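Local coordinates for protein 2-nitropropane dioxygenase (Streptomyces ansochromogenes, PDB 3BW2) that binds flavin mononucleotide in a TIM barrel and probably uses molecular oxygen to oxidise alkyl nitronates, propionate 3-nitronate being the presumed natural substrate, at residues P10-Q15 and G221-V226; S23-A28 and I54-G59; R159-A164 and G181-S186; S198-V203 and I209-A214; N280-E285 and H299-L304. All coordinates share one frame; numbering follows the deposited sequence.

Contact 1: residues P10-Q15 and G221-V226; sequences PLPIVQ and GQIAAV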
# COMPACT_ATOMS: atom_id res chain seq x y z
N PRO A 10 11.44 -15.64 20.89
CA PRO A 10 11.70 -16.60 19.81
C PRO A 10 11.09 -16.36 18.43
O PRO A 10 11.75 -16.60 17.42
CB PRO A 10 11.24 -17.92 20.42
CG PRO A 10 10.11 -17.50 21.30
CD PRO A 10 10.68 -16.28 21.98
N LEU A 11 9.85 -15.91 18.38
CA LEU A 11 9.21 -15.68 17.08
C LEU A 11 9.20 -14.20 16.69
O LEU A 11 8.99 -13.33 17.53
CB LEU A 11 7.78 -16.23 17.10
CG LEU A 11 7.68 -17.73 17.39
CD1 LEU A 11 6.23 -18.11 17.64
CD2 LEU A 11 8.24 -18.52 16.21
N PRO A 12 9.43 -13.91 15.40
CA PRO A 12 9.45 -12.55 14.86
C PRO A 12 8.04 -11.99 14.71
O PRO A 12 7.68 -11.43 13.67
CB PRO A 12 10.13 -12.74 13.51
CG PRO A 12 9.57 -14.06 13.07
CD PRO A 12 9.67 -14.90 14.33
N ILE A 13 7.25 -12.15 15.76
CA ILE A 13 5.86 -11.71 15.75
C ILE A 13 5.55 -10.78 16.91
O ILE A 13 5.79 -11.12 18.07
CB ILE A 13 4.91 -12.91 15.84
CG1 ILE A 13 5.25 -13.91 14.73
CG2 ILE A 13 3.47 -12.44 15.74
CD1 ILE A 13 4.47 -15.21 14.81
N VAL A 14 5.02 -9.61 16.59
CA VAL A 14 4.67 -8.64 17.61
C VAL A 14 3.19 -8.33 17.57
O VAL A 14 2.63 -8.05 16.51
CB VAL A 14 5.44 -7.31 17.40
CG1 VAL A 14 5.07 -6.31 18.50
CG2 VAL A 14 6.94 -7.57 17.39
N GLN A 15 2.54 -8.41 18.73
CA GLN A 15 1.12 -8.09 18.81
C GLN A 15 1.06 -6.58 19.02
O GLN A 15 1.55 -6.06 20.03
CB GLN A 15 0.46 -8.81 19.99
CG GLN A 15 -0.90 -8.23 20.38
CD GLN A 15 -0.86 -7.55 21.74
OE1 GLN A 15 -1.29 -6.40 21.89
NE2 GLN A 15 -0.35 -8.26 22.73
N GLY A 221 2.83 -16.19 5.74
CA GLY A 221 3.55 -15.95 4.50
C GLY A 221 3.91 -14.49 4.32
O GLY A 221 4.93 -14.15 3.71
N GLN A 222 3.06 -13.61 4.85
CA GLN A 222 3.31 -12.18 4.77
C GLN A 222 4.42 -11.83 5.76
O GLN A 222 5.17 -10.87 5.54
CB GLN A 222 2.03 -11.40 5.10
CG GLN A 222 0.98 -11.50 4.00
CD GLN A 222 -0.36 -10.95 4.43
OE1 GLN A 222 -1.00 -11.50 5.32
NE2 GLN A 222 -0.78 -9.86 3.81
N ILE A 223 4.53 -12.60 6.84
CA ILE A 223 5.59 -12.36 7.81
C ILE A 223 6.91 -12.72 7.12
O ILE A 223 7.90 -11.99 7.23
CB ILE A 223 5.39 -13.20 9.09
CG1 ILE A 223 4.09 -12.77 9.80
CG2 ILE A 223 6.59 -13.03 10.02
CD1 ILE A 223 3.78 -13.56 11.08
N ALA A 224 6.92 -13.84 6.40
CA ALA A 224 8.12 -14.26 5.69
C ALA A 224 8.45 -13.20 4.65
O ALA A 224 9.62 -12.90 4.39
CB ALA A 224 7.88 -15.61 5.00
N ALA A 225 7.41 -12.63 4.05
CA ALA A 225 7.59 -11.60 3.04
C ALA A 225 8.34 -10.40 3.58
O ALA A 225 9.33 -9.96 2.99
CB ALA A 225 6.22 -11.16 2.49
N VAL A 226 7.89 -9.85 4.71
CA VAL A 226 8.56 -8.68 5.28
C VAL A 226 9.98 -9.00 5.75
O VAL A 226 10.86 -8.13 5.68
CB VAL A 226 7.76 -8.06 6.45
CG1 VAL A 226 6.41 -7.58 5.94
CG2 VAL A 226 7.60 -9.06 7.59
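I223 meets P12 and I13 where a helix on the outside of the TIM barrel packs against the start of the first barrel strand, 13-15. Along G221-V226 the contact rests on this one residue, which reaches out from helix 220-228. Just before it, the amide of Q222 turns to the backbone of M218 and R219 and to L197 O of the second subunit. I223 then offers both of its branches. CG2, anti to the backbone N (chi1 -64° for CG1), lies 4.1 Å from P12 O and 4.4 Å from P12 CG, placing this methyl against the proline at the inverse gamma turn just before the strand. A beta-branched residue suits this place, because CG2 takes the turn while the CG1-CD1 arm reaches I13. Beyond I223, A224 faces helix 333-350 and V226 leans on A234 of the neighbouring strand 233-236, which I223 also touches. The contact is largely buried, modest in area and made by van der Waals packing, with no hydrogen bond, one patch of the layer between barrel and helices. The I13 and I223 side chains cross at about a right angle, with I223 CD1 4.0 Å from I13 CG1 and 4.1 Å from I13 CD1.

Contact 2: residues S23-A28 and I54-G59; sequences SVPQLA and IKRLRG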
# COMPACT_ATOMS: atom_id res chain seq x y z
N SER A 23 -6.21 -4.41 23.62
CA SER A 23 -5.08 -5.21 24.08
C SER A 23 -4.92 -5.25 25.60
O SER A 23 -4.04 -4.60 26.17
CB SER A 23 -3.78 -4.73 23.42
OG SER A 23 -3.66 -3.33 23.49
N VAL A 24 -5.77 -6.03 26.25
CA VAL A 24 -5.74 -6.19 27.70
C VAL A 24 -4.64 -7.18 28.10
O VAL A 24 -4.10 -7.89 27.26
CB VAL A 24 -7.11 -6.70 28.20
CG1 VAL A 24 -8.17 -5.63 27.95
CG2 VAL A 24 -7.49 -7.99 27.48
N PRO A 25 -4.29 -7.22 29.40
CA PRO A 25 -3.24 -8.14 29.87
C PRO A 25 -3.38 -9.57 29.36
O PRO A 25 -2.40 -10.18 28.96
CB PRO A 25 -3.37 -8.05 31.39
CG PRO A 25 -3.75 -6.61 31.60
CD PRO A 25 -4.80 -6.40 30.52
N GLN A 26 -4.59 -10.11 29.37
CA GLN A 26 -4.80 -11.47 28.90
C GLN A 26 -4.36 -11.68 27.46
O GLN A 26 -3.90 -12.77 27.11
CB GLN A 26 -6.26 -11.88 29.05
CG GLN A 26 -6.64 -12.28 30.46
CD GLN A 26 -8.01 -12.93 30.54
OE1 GLN A 26 -8.46 -13.33 31.62
NE2 GLN A 26 -8.68 -13.05 29.39
N LEU A 27 -4.49 -10.66 26.62
CA LEU A 27 -4.06 -10.81 25.23
C LEU A 27 -2.54 -10.85 25.17
O LEU A 27 -1.96 -11.78 24.60
CB LEU A 27 -4.58 -9.65 24.37
CG LEU A 27 -4.13 -9.64 22.90
CD1 LEU A 27 -4.43 -10.98 22.24
CD2 LEU A 27 -4.83 -8.51 22.15
N ALA A 28 -1.90 -9.85 25.75
CA ALA A 28 -0.44 -9.77 25.75
C ALA A 28 0.19 -11.04 26.32
O ALA A 28 1.15 -11.57 25.75
CB ALA A 28 0.02 -8.55 26.53
N ILE A 54 0.30 -3.29 33.78
CA ILE A 54 1.67 -3.78 33.78
C ILE A 54 1.83 -4.81 34.90
O ILE A 54 2.39 -5.89 34.69
CB ILE A 54 2.68 -2.63 33.97
CG1 ILE A 54 2.70 -1.76 32.71
CG2 ILE A 54 4.07 -3.18 34.26
CD1 ILE A 54 3.52 -0.48 32.84
N LYS A 55 1.35 -4.47 36.09
CA LYS A 55 1.45 -5.39 37.22
C LYS A 55 0.65 -6.66 36.94
O LYS A 55 1.12 -7.77 37.21
CB LYS A 55 0.91 -4.72 38.49
CG LYS A 55 1.77 -3.58 39.00
CD LYS A 55 1.22 -3.03 40.31
CE LYS A 55 2.15 -2.02 40.93
NZ LYS A 55 1.67 -1.55 42.26
N ARG A 56 -0.54 -6.49 36.39
CA ARG A 56 -1.42 -7.60 36.06
C ARG A 56 -0.69 -8.57 35.13
O ARG A 56 -0.65 -9.78 35.38
CB ARG A 56 -2.67 -7.06 35.36
CG ARG A 56 -3.74 -8.09 35.05
CD ARG A 56 -4.70 -8.25 36.22
NE ARG A 56 -4.60 -9.57 36.82
CZ ARG A 56 -4.93 -10.70 36.21
NH1 ARG A 56 -4.80 -11.86 36.84
NH2 ARG A 56 -5.39 -10.67 34.96
N LEU A 57 -0.12 -8.03 34.06
CA LEU A 57 0.59 -8.83 33.07
C LEU A 57 1.79 -9.59 33.63
O LEU A 57 2.04 -10.73 33.25
CB LEU A 57 1.03 -7.94 31.91
CG LEU A 57 1.69 -8.63 30.72
CD1 LEU A 57 0.78 -9.74 30.19
CD2 LEU A 57 1.97 -7.59 29.65
N ARG A 58 2.54 -8.95 34.52
CA ARG A 58 3.71 -9.59 35.11
C ARG A 58 3.28 -10.82 35.91
O ARG A 58 4.05 -11.75 36.10
CB ARG A 58 4.46 -8.61 36.01
CG ARG A 58 5.27 -7.58 35.24
CD ARG A 58 5.73 -6.44 36.15
NE ARG A 58 6.73 -5.59 35.51
CZ ARG A 58 7.09 -4.40 35.97
NH1 ARG A 58 6.54 -3.92 37.08
NH2 ARG A 58 8.02 -3.69 35.33
N GLY A 59 2.03 -10.80 36.38
CA GLY A 59 1.51 -11.92 37.13
C GLY A 59 1.00 -13.00 36.19
O GLY A 59 0.75 -14.13 36.60
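P25 and L57 bring two helices close, their CA atoms only 5.0 Å apart. The apolar packing has two parts. Toward the protein interior, the methyl of A28 faces the fork of L57, with A28 CB 3.8 Å from L57 CD2 and 3.9 Å from L57 CD1. L57 holds CG anti to its backbone N (chi1 -175°), which swings the fork across to the first helix although its CB leaves the backbone at a slant. Alanine suits the spot because a small side chain lets the leucine come in close; L57 also touches L40 and F65 of neighbouring barrel strands.

Nearer the surface the partners are a ring and an aliphatic chain. P25 lays its ring across the base of R56, the two at about a right angle, with P25 CB 3.7 Å from R56 CG and P25 CG 3.9 Å from R56 CB. Here arginine serves through its methylenes, and bends at chi2 and chi3 turn the rest of its chain. Proline fits the first turn of a helix, where its missing N-H costs no helical bond, and V24 stands just before it as N-cap.

One contact involves the backbone: L57 CD1 lies 3.4 Å from P25 O, a van der Waals touch. No hydrogen bond joins the segments. Close packing of successive outer helices, 25-33 and 47-60, which flank strand 38-41 in sequence, is characteristic of the TIM barrel.

Contact 3: residues R159-A164 and G181-S186; sequences RAVEAA and GTHRDS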
# COMPACT_ATOMS: atom_id res chain seq x y z
N ARG A 159 14.38 8.12 9.64
CA ARG A 159 15.69 8.69 9.91
C ARG A 159 15.64 9.48 11.23
O ARG A 159 16.60 9.49 11.99
CB ARG A 159 16.13 9.62 8.77
CG ARG A 159 16.54 8.89 7.50
CD ARG A 159 16.99 9.87 6.43
NE ARG A 159 17.55 9.21 5.26
CZ ARG A 159 18.69 8.51 5.26
NH1 ARG A 159 19.39 8.39 6.38
NH2 ARG A 159 19.13 7.95 4.14
N ALA A 160 14.50 10.12 11.48
CA ALA A 160 14.29 10.90 12.70
C ALA A 160 14.28 9.95 13.91
O ALA A 160 14.79 10.28 14.97
CB ALA A 160 12.98 11.66 12.62
N VAL A 161 13.67 8.79 13.73
CA VAL A 161 13.60 7.80 14.80
C VAL A 161 15.02 7.34 15.16
O VAL A 161 15.40 7.28 16.33
CB VAL A 161 12.74 6.57 14.39
CG1 VAL A 161 12.92 5.44 15.39
CG2 VAL A 161 11.28 6.98 14.31
N GLU A 162 15.81 7.04 14.13
CA GLU A 162 17.19 6.60 14.32
C GLU A 162 18.02 7.70 14.96
O GLU A 162 18.78 7.45 15.90
CB GLU A 162 17.80 6.20 12.97
CG GLU A 162 19.27 5.80 13.06
CD GLU A 162 19.82 5.31 11.73
OE1 GLU A 162 19.72 6.05 10.72
OE2 GLU A 162 20.35 4.18 11.69
N ALA A 163 17.89 8.93 14.46
CA ALA A 163 18.64 10.05 15.00
C ALA A 163 18.36 10.28 16.49
O ALA A 163 19.21 10.80 17.22
CB ALA A 163 18.33 11.32 14.22
N ALA A 164 17.17 9.89 16.94
CA ALA A 164 16.79 10.06 18.34
C ALA A 164 17.45 9.01 19.22
O ALA A 164 17.38 9.08 20.44
CB ALA A 164 15.28 9.98 18.49
N GLY A 181 0.83 6.44 12.19
CA GLY A 181 1.78 7.02 13.12
C GLY A 181 2.63 8.16 12.58
O GLY A 181 3.82 8.24 12.89
N THR A 182 2.03 9.03 11.77
CA THR A 182 2.76 10.18 11.23
C THR A 182 3.19 11.06 12.41
O THR A 182 2.45 11.20 13.38
CB THR A 182 1.87 11.00 10.27
OG1 THR A 182 0.62 11.25 10.89
CG2 THR A 182 1.64 10.25 8.97
N HIS A 183 4.37 11.66 12.31
CA HIS A 183 4.89 12.49 13.40
C HIS A 183 4.17 13.83 13.49
O HIS A 183 4.17 14.48 14.54
CB HIS A 183 6.40 12.68 13.23
CG HIS A 183 7.17 11.40 13.27
ND1 HIS A 183 8.54 11.34 13.13
CD2 HIS A 183 6.76 10.12 13.43
CE1 HIS A 183 8.94 10.09 13.20
NE2 HIS A 183 7.88 9.32 13.39
N ARG A 184 3.57 14.24 12.38
CA ARG A 184 2.81 15.48 12.29
C ARG A 184 1.69 15.24 11.28
O ARG A 184 1.92 14.66 10.23
CB ARG A 184 3.71 16.62 11.80
CG ARG A 184 4.49 17.31 12.91
CD ARG A 184 5.45 18.35 12.34
NE ARG A 184 4.80 19.25 11.39
CZ ARG A 184 3.85 20.12 11.71
NH1 ARG A 184 3.43 20.23 12.96
NH2 ARG A 184 3.32 20.89 10.76
N ASP A 185 0.48 15.69 11.61
CA ASP A 185 -0.65 15.50 10.71
C ASP A 185 -1.03 16.76 9.96
O ASP A 185 -1.19 17.82 10.55
CB ASP A 185 -1.88 14.99 11.48
CG ASP A 185 -3.11 14.85 10.59
OD1 ASP A 185 -2.98 14.31 9.48
OD2 ASP A 185 -4.21 15.26 11.01
N SER A 186 -1.17 16.64 8.64
CA SER A 186 -1.56 17.76 7.79
C SER A 186 -2.33 17.24 6.59
O SER A 186 -2.19 16.08 6.19
CB SER A 186 -0.34 18.53 7.32
OG SER A 186 0.50 17.71 6.52
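With chi1 at -61°, H183 sets its ring anti to its own carbonyl carbon and sends it from the loop toward helix 155-163. V161 meets it with the branch that is likewise anti to the carbonyl carbon, CG2, while CG1 lies anti to the backbone N. The two side chains cross at about a right angle, and V161 CG2 stands 4.0 Å from H183 CE1. A160 adds its methyl beside the same carbon, A160 CB being 4.4 Å from H183 CE1. Both methyls come to the edge of the imidazole, close to its plane, so the ring points its CE1 corner at the helix and lays neither face on it. Alanine and valine suit such a place: one is small enough to let the ring approach the helix, the other supplies a branched methyl that reaches the ring edge.

NE2 and the backbone N of H183 have partners outside the two segments. NE2 is hydrogen-bonded to T151 O, near the C-terminal end of barrel strand 147-152, and the backbone N to the carboxylate of E157 on helix 155-163. T182 and G181, just before it, bond to R273 and to Q172, an FMN-binding residue. The loop thus runs from the neighbourhood of the flavin to the outer helix.

Since T151 O must accept, NE2 carries the proton in that bond. The imidazole therefore uses a polar corner to fix its rotation, while its CE1 edge makes only van der Waals contact with the helix.

Contact 4: residues S198-V203 and I209-A214; sequences SLLAQV and IPVVAA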
# COMPACT_ATOMS: atom_id res chain seq x y z
N SER A 198 6.77 -1.16 -0.10
CA SER A 198 7.60 -0.09 -0.61
C SER A 198 8.25 0.67 0.56
O SER A 198 9.45 0.95 0.54
CB SER A 198 6.76 0.86 -1.47
OG SER A 198 7.58 1.83 -2.09
N LEU A 199 7.45 0.97 1.58
CA LEU A 199 7.97 1.68 2.74
C LEU A 199 9.10 0.90 3.41
O LEU A 199 10.12 1.48 3.81
CB LEU A 199 6.85 1.94 3.76
CG LEU A 199 7.31 2.59 5.08
CD1 LEU A 199 7.95 3.96 4.79
CD2 LEU A 199 6.13 2.74 6.02
N LEU A 200 8.91 -0.40 3.55
CA LEU A 200 9.92 -1.25 4.18
C LEU A 200 11.27 -1.16 3.49
O LEU A 200 12.30 -0.98 4.14
CB LEU A 200 9.45 -2.71 4.21
CG LEU A 200 10.44 -3.72 4.80
CD1 LEU A 200 10.88 -3.28 6.20
CD2 LEU A 200 9.78 -5.09 4.85
N ALA A 201 11.27 -1.27 2.16
CA ALA A 201 12.50 -1.21 1.39
C ALA A 201 13.18 0.15 1.54
O ALA A 201 14.40 0.23 1.70
CB ALA A 201 12.22 -1.49 -0.08
N GLN A 202 12.38 1.21 1.50
CA GLN A 202 12.91 2.57 1.64
C GLN A 202 13.52 2.79 3.02
O GLN A 202 14.61 3.34 3.15
CB GLN A 202 11.79 3.60 1.42
CG GLN A 202 11.24 3.68 -0.01
CD GLN A 202 10.14 4.72 -0.14
OE1 GLN A 202 10.35 5.90 0.12
NE2 GLN A 202 8.95 4.28 -0.54
N VAL A 203 12.80 2.36 4.06
CA VAL A 203 13.28 2.51 5.43
C VAL A 203 14.55 1.69 5.65
O VAL A 203 15.50 2.17 6.28
CB VAL A 203 12.20 2.09 6.45
CG1 VAL A 203 12.81 1.98 7.85
CG2 VAL A 203 11.06 3.10 6.44
N ILE A 209 19.22 0.73 11.89
CA ILE A 209 18.63 0.04 13.03
C ILE A 209 17.57 -0.96 12.56
O ILE A 209 17.07 -0.85 11.44
CB ILE A 209 17.99 1.03 14.01
CG1 ILE A 209 16.99 1.92 13.28
CG2 ILE A 209 19.07 1.89 14.66
CD1 ILE A 209 16.14 2.77 14.22
N PRO A 210 17.24 -1.96 13.40
CA PRO A 210 16.24 -2.99 13.07
C PRO A 210 14.89 -2.39 12.72
O PRO A 210 14.50 -1.36 13.27
CB PRO A 210 16.17 -3.82 14.35
CG PRO A 210 17.55 -3.68 14.92
CD PRO A 210 17.83 -2.21 14.72
N VAL A 211 14.17 -3.04 11.80
CA VAL A 211 12.87 -2.56 11.37
C VAL A 211 11.76 -3.56 11.65
O VAL A 211 11.89 -4.75 11.36
CB VAL A 211 12.86 -2.26 9.85
CG1 VAL A 211 11.46 -1.81 9.42
CG2 VAL A 211 13.90 -1.20 9.52
N VAL A 212 10.67 -3.08 12.23
CA VAL A 212 9.51 -3.91 12.52
C VAL A 212 8.46 -3.47 11.51
O VAL A 212 8.05 -2.31 11.50
CB VAL A 212 9.00 -3.68 13.96
CG1 VAL A 212 7.73 -4.49 14.20
CG2 VAL A 212 10.08 -4.10 14.96
N ALA A 213 8.04 -4.39 10.65
CA ALA A 213 7.05 -4.09 9.62
C ALA A 213 5.62 -4.20 10.15
O ALA A 213 5.28 -5.17 10.83
CB ALA A 213 7.24 -5.04 8.42
N ALA A 214 4.78 -3.23 9.81
CA ALA A 214 3.39 -3.23 10.26
C ALA A 214 2.40 -2.75 9.20
O ALA A 214 2.65 -1.75 8.50
CB ALA A 214 3.25 -2.38 11.51
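Helix 198-203 runs nearly antiparallel to strand 211-214, at 168°, and their axes come within 9.5 Å. V211 is the central side chain, pointing toward the helix and dividing its two methyls between L200 and V203, about one helical turn apart. CG1, anti to the backbone N with chi1 178°, lies 3.6 Å from L200 CD1. CG2 meets the second partner, 3.8 Å from V203 CG1. In both pairs the side chains lie at a slant to each other. Valine suits the strand, where beta-branched residues are at home, and its forked end serves both partners at once. L200 also reaches the strand farther on, with L200 CD2 4.4 Å from A213 CB. A213 also packs against V226 of helix 220-228; a small residue suits a spot shared by two helices. All four residues are buried and wholly apolar, as the layer between strand and helix requires.

On another side of the helix, Q202 NE2 bonds to S198 OG at 3.2 Å, close to the plane of the amide. The second subunit lies near there, its Q323 packing on Q202 and its G324 on S198. A helix returning directly into the next parallel strand, with apolar faces locked together, is the second half of a beta-alpha-beta crossover, the repeating element of the TIM barrel.

Contact 5: residues N280-E285 and H299-L304; sequences NRFLRE and HLTSPL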
# COMPACT_ATOMS: atom_id res chain seq x y z
N ASN A 280 -18.42 2.78 7.57
CA ASN A 280 -19.73 2.61 8.15
C ASN A 280 -20.47 3.94 8.03
O ASN A 280 -19.95 4.89 7.44
CB ASN A 280 -19.64 2.16 9.62
CG ASN A 280 -18.88 3.14 10.50
OD1 ASN A 280 -18.51 4.23 10.05
ND2 ASN A 280 -18.65 2.76 11.76
N ARG A 281 -21.68 4.01 8.59
CA ARG A 281 -22.49 5.22 8.51
C ARG A 281 -21.77 6.48 8.97
O ARG A 281 -21.72 7.48 8.25
CB ARG A 281 -23.77 5.04 9.33
CG ARG A 281 -24.74 6.22 9.23
CD ARG A 281 -25.91 6.08 10.18
NE ARG A 281 -25.49 6.09 11.58
CZ ARG A 281 -24.97 7.14 12.20
NH1 ARG A 281 -24.80 8.29 11.56
NH2 ARG A 281 -24.62 7.05 13.48
N PHE A 282 -21.21 6.44 10.18
CA PHE A 282 -20.52 7.59 10.74
C PHE A 282 -19.41 8.07 9.80
O PHE A 282 -19.27 9.27 9.55
CB PHE A 282 -19.91 7.23 12.10
CG PHE A 282 -19.56 8.43 12.95
CD1 PHE A 282 -20.40 8.84 13.98
CD2 PHE A 282 -18.39 9.15 12.71
CE1 PHE A 282 -20.08 9.96 14.75
CE2 PHE A 282 -18.07 10.26 13.47
CZ PHE A 282 -18.91 10.67 14.50
N LEU A 283 -18.64 7.14 9.27
CA LEU A 283 -17.54 7.50 8.38
C LEU A 283 -18.07 8.12 7.09
O LEU A 283 -17.59 9.17 6.66
CB LEU A 283 -16.68 6.27 8.07
CG LEU A 283 -15.29 6.52 7.48
CD1 LEU A 283 -14.40 5.30 7.71
CD2 LEU A 283 -15.40 6.85 5.99
N ARG A 284 -19.08 7.50 6.48
CA ARG A 284 -19.65 8.02 5.25
C ARG A 284 -20.21 9.43 5.43
O ARG A 284 -20.03 10.30 4.58
CB ARG A 284 -20.76 7.10 4.73
CG ARG A 284 -20.27 5.87 3.99
CD ARG A 284 -21.44 5.10 3.40
NE ARG A 284 -22.13 4.30 4.40
CZ ARG A 284 -21.73 3.10 4.82
NH1 ARG A 284 -20.63 2.55 4.31
NH2 ARG A 284 -22.41 2.45 5.75
N GLU A 285 -20.88 9.66 6.55
CA GLU A 285 -21.50 10.95 6.82
C GLU A 285 -20.58 12.09 7.23
O GLU A 285 -20.72 13.21 6.73
CB GLU A 285 -22.57 10.80 7.90
CG GLU A 285 -23.86 10.17 7.42
CD GLU A 285 -24.92 10.13 8.50
OE1 GLU A 285 -25.09 11.15 9.20
OE2 GLU A 285 -25.58 9.08 8.65
N HIS A 299 -11.88 13.55 21.66
CA HIS A 299 -12.61 13.86 22.89
C HIS A 299 -14.07 14.15 22.55
O HIS A 299 -14.99 13.72 23.24
CB HIS A 299 -12.03 15.09 23.58
CG HIS A 299 -10.62 14.93 24.05
ND1 HIS A 299 -10.20 13.85 24.79
CD2 HIS A 299 -9.54 15.73 23.90
CE1 HIS A 299 -8.92 14.00 25.09
NE2 HIS A 299 -8.50 15.13 24.56
N LEU A 300 -14.25 14.89 21.46
CA LEU A 300 -15.57 15.28 21.00
C LEU A 300 -16.50 14.09 20.73
O LEU A 300 -17.66 14.10 21.16
CB LEU A 300 -15.42 16.11 19.73
CG LEU A 300 -16.58 16.99 19.26
CD1 LEU A 300 -16.83 18.10 20.28
CD2 LEU A 300 -16.25 17.58 17.90
N THR A 301 -15.99 13.07 20.05
CA THR A 301 -16.80 11.91 19.68
C THR A 301 -16.80 10.74 20.66
O THR A 301 -17.64 9.84 20.55
CB THR A 301 -16.36 11.34 18.32
OG1 THR A 301 -15.06 10.74 18.45
CG2 THR A 301 -16.30 12.44 17.27
N SER A 302 -15.86 10.73 21.60
CA SER A 302 -15.76 9.64 22.55
C SER A 302 -17.11 9.21 23.14
O SER A 302 -17.42 8.02 23.18
CB SER A 302 -14.80 10.00 23.68
OG SER A 302 -14.64 8.89 24.54
N PRO A 303 -17.92 10.17 23.61
CA PRO A 303 -19.23 9.85 24.18
C PRO A 303 -20.15 9.19 23.15
O PRO A 303 -20.93 8.30 23.47
CB PRO A 303 -19.76 11.21 24.63
CG PRO A 303 -18.52 11.97 24.95
CD PRO A 303 -17.63 11.61 23.78
N LEU A 304 -20.06 9.65 21.90
CA LEU A 304 -20.88 9.09 20.83
C LEU A 304 -20.52 7.63 20.60
O LEU A 304 -21.39 6.76 20.50
CB LEU A 304 -20.68 9.89 19.54
CG LEU A 304 -21.08 11.37 19.58
CD1 LEU A 304 -20.73 12.05 18.26
CD2 LEU A 304 -22.57 11.49 19.87
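Two helices beyond the last strand of the barrel, 281-286 and 296-311, pack against each other away from the annotated FMN-binding residues. F282 carries the contact. CG stands anti to the backbone N, chi1 -162°, which sends the ring toward the second helix. There L304 meets it at the edge, near the ring plane and at about a right angle, while T301 comes in obliquely with its methyl, T301 CG2 4.2 Å from F282 CZ. Threonine suits the place because its two branches do different work: CG2 packs on the aromatic ring and OG1 bonds to F270 O. That same F270 also has its ring against F282. Aromatic bulk is thus used to span a wide gap, the F282 and L304 CA atoms being 10.2 Å apart.

The first helix is capped at its start. N280 is its N-cap, OD1 accepting from L283 N at 3.0 Å, and asparagine suits the role because its carbonyl can reach an otherwise unbonded N-H. R281 forms a salt bridge with E285 one turn on, and another with E92 of helix 90-95. In the second helix, P303 lacks an N-H and L304 N has only a weak bond, to T301 O, in place of the regular one, and the helix kinks. At that kink, L304 CD1 lies 4.1 Å from F282 CE1.

In the fold
From the N terminus, contact 1 opens at strand 13-15 and closes at helix 220-228, over the widest loop, tying the first strand to the helix that follows the seventh, 211-214. Contacts 2, 3 and 4 all nest inside it, in series with one another: contact 2 joins helices 25-33 and 47-60, contact 3 ties helix 155-163 to the loop after strand 178-179, and contact 4 pairs helix 196-206 with strand 211-214. None cross. Contact 1 touches contact 2 through Q15 and contact 4 through V226, and contacts 3 and 4 meet at E162 and I209. Contact 5 follows after contact 1 has closed, across the chain's centre from contacts 1 and 4.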